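Long-range contact in flavodoxin-like domain (PDB 3HLY), which probably binds a flavin mononucleotide and carries electrons, as the flavodoxin-like module of a larger cyanobacterial flavoprotein: residues S9-S14 with F88-G93. Residues are numbered along the deposited sequence; the frame is centred on the assembly and turned at random.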
loop_
_atom_site.group_PDB
_atom_site.type_symbol
_atom_site.label_atom_id
_atom_site.label_comp_id
_atom_site.label_asym_id
_atom_site.label_seq_id
_atom_site.Cartn_x
_atom_site.Cartn_y
_atom_site.Cartn_z
ATOM N N SER A 9 -7.932 9.107 0.870
ATOM C CA SER A 9 -7.828 10.274 1.722
ATOM C C SER A 9 -8.920 10.255 2.769
ATOM O O SER A 9 -10.085 10.034 2.460
ATOM C CB SER A 9 -7.949 11.555 0.899
ATOM O OG SER A 9 -6.730 11.841 0.238
ATOM N N ASP A 10 -8.528 10.474 4.014
ATOM C CA ASP A 10 -9.459 10.541 5.124
ATOM C C ASP A 10 -10.379 9.344 5.347
ATOM O O ASP A 10 -11.514 9.512 5.790
ATOM C CB ASP A 10 -10.287 11.825 5.001
ATOM C CG ASP A 10 -9.413 13.058 4.840
ATOM O OD1 ASP A 10 -8.293 13.052 5.393
ATOM O OD2 ASP A 10 -9.830 14.034 4.171
ATOM N N TYR A 11 -9.891 8.143 5.046
ATOM C CA TYR A 11 -10.654 6.921 5.277
ATOM C C TYR A 11 -9.985 6.219 6.451
ATOM O O TYR A 11 -8.837 5.788 6.352
ATOM C CB TYR A 11 -10.622 5.994 4.058
ATOM C CG TYR A 11 -11.427 4.730 4.264
ATOM C CD1 TYR A 11 -10.906 3.483 3.922
ATOM C CD2 TYR A 11 -12.707 4.780 4.825
ATOM C CE1 TYR A 11 -11.635 2.316 4.138
ATOM C CE2 TYR A 11 -13.445 3.620 5.045
ATOM C CZ TYR A 11 -12.902 2.392 4.705
ATOM O OH TYR A 11 -13.603 1.239 4.964
ATOM N N GLY A 12 -10.693 6.105 7.565
ATOM C CA GLY A 12 -10.101 5.470 8.728
ATOM C C GLY A 12 -8.816 6.189 9.114
ATOM O O GLY A 12 -8.798 7.416 9.248
ATOM N N TYR A 13 -7.737 5.432 9.286
ATOM C CA TYR A 13 -6.445 6.009 9.640
ATOM C C TYR A 13 -5.454 5.879 8.490
ATOM O O TYR A 13 -4.243 5.868 8.709
ATOM C CB TYR A 13 -5.893 5.324 10.888
ATOM C CG TYR A 13 -6.628 5.708 12.151
ATOM C CD1 TYR A 13 -6.128 6.698 13.000
ATOM C CD2 TYR A 13 -7.834 5.101 12.487
ATOM C CE1 TYR A 13 -6.817 7.070 14.155
ATOM C CE2 TYR A 13 -8.529 5.466 13.637
ATOM C CZ TYR A 13 -8.016 6.447 14.463
ATOM O OH TYR A 13 -8.706 6.800 15.597
ATOM N N SER A 14 -5.974 5.790 7.266
ATOM C CA SER A 14 -5.134 5.652 6.080
ATOM C C SER A 14 -4.038 6.712 5.958
ATOM O O SER A 14 -2.878 6.370 5.734
ATOM C CB SER A 14 -5.989 5.669 4.810
ATOM O OG SER A 14 -6.687 4.452 4.661
ATOM N N PHE A 88 -1.799 -2.977 4.553
ATOM C CA PHE A 88 -2.088 -2.483 5.897
ATOM C C PHE A 88 -3.581 -2.211 6.019
ATOM O O PHE A 88 -4.205 -1.658 5.113
ATOM C CB PHE A 88 -1.272 -1.225 6.231
ATOM C CG PHE A 88 -1.708 0.031 5.514
ATOM C CD1 PHE A 88 -2.735 0.818 6.018
ATOM C CD2 PHE A 88 -1.022 0.478 4.382
ATOM C CE1 PHE A 88 -3.069 2.040 5.415
ATOM C CE2 PHE A 88 -1.348 1.701 3.768
ATOM C CZ PHE A 88 -2.368 2.485 4.286
ATOM N N ASP A 89 -4.161 -2.636 7.134
ATOM C CA ASP A 89 -5.580 -2.418 7.361
ATOM C C ASP A 89 -5.782 -0.945 7.710
ATOM O O ASP A 89 -5.161 -0.432 8.641
ATOM C CB ASP A 89 -6.061 -3.313 8.497
ATOM C CG ASP A 89 -7.567 -3.322 8.631
ATOM O OD1 ASP A 89 -8.099 -4.292 9.216
ATOM O OD2 ASP A 89 -8.219 -2.361 8.158
ATOM N N SER A 90 -6.644 -0.269 6.957
ATOM C CA SER A 90 -6.910 1.143 7.184
ATOM C C SER A 90 -7.842 1.432 8.365
ATOM O O SER A 90 -7.932 2.577 8.825
ATOM C CB SER A 90 -7.482 1.762 5.913
ATOM O OG SER A 90 -8.667 1.102 5.520
ATOM N N TYR A 91 -8.515 0.390 8.855
ATOM C CA TYR A 91 -9.461 0.500 9.969
ATOM C C TYR A 91 -10.573 1.480 9.614
ATOM O O TYR A 91 -10.889 2.382 10.390
ATOM C CB TYR A 91 -8.754 0.960 11.245
ATOM C CG TYR A 91 -9.545 0.720 12.516
ATOM C CD1 TYR A 91 -10.119 -0.527 12.780
ATOM C CD2 TYR A 91 -9.690 1.723 13.474
ATOM C CE1 TYR A 91 -10.821 -0.767 13.970
ATOM C CE2 TYR A 91 -10.389 1.495 14.669
ATOM C CZ TYR A 91 -10.950 0.250 14.908
ATOM O OH TYR A 91 -11.639 0.023 16.079
ATOM N N GLY A 92 -11.156 1.293 8.434
ATOM C CA GLY A 92 -12.223 2.163 7.978
ATOM C C GLY A 92 -13.605 1.709 8.413
ATOM O O GLY A 92 -13.810 1.324 9.566
ATOM N N GLY A 93 -14.560 1.752 7.491
ATOM C CA GLY A 93 -15.917 1.346 7.822
ATOM C C GLY A 93 -16.195 -0.087 7.425
ATOM O O GLY A 93 -16.039 -1.011 8.224
#
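Tyr13 N donates a nearly straight backbone hydrogen bond (2.9 Å) to Ser90 O, joining the type II' turn of Tyr11-Ser14 to the loop that leaves strand 84-88. Gly12 and Gly92 bring their CA atoms to 4.0 Å. Both glycines suit their places: a side chain on Gly12 would collide with the carbonyls of Ser90 and Tyr91, and one on Gly92 would run into the ring of Tyr11. Gly12 is also the second residue of the turn, where positive phi by itself favours glycine.

Tyr11 reaches across the contact because its CG stands anti to the backbone N (chi1 -179°). Gly92 CA then lies over one face of the ring, 3.8 Å from the centroid, in a CH-pi contact, and Gly93 N gives the phenol OH a bent hydrogen bond of 2.8 Å (135°). With an alanine in place of Tyr11, Gly93 N is likely to lose this acceptor and a gap to open beside Gly92 CA, giving the already poorly ordered Gly93 more freedom.

Ser90 packs closely against Ser14: its CB lies 3.1 Å from Ser14 OG, and its own OG, close to Tyr11 CE1, is bonded to Thr59 O. Tyr13 and Tyr91, meanwhile, extend alongside each other in the same direction, with Tyr13 CE2 3.9 Å from Tyr91 CD2 and approaching the Tyr91 ring at its edge. Asp89 shapes its own loop, accepting Tyr91 N at OD2 in an Asx turn (2.9 Å).

Two loops following parallel strands of the flavodoxin fold are thus tied together at the C-terminal ends of the strands, where relatives bind flavin phosphate and ring. Main-chain hydrogen bonding and one aromatic face, rather than paired charges, make the join, consistent with loops that shape a cofactor site.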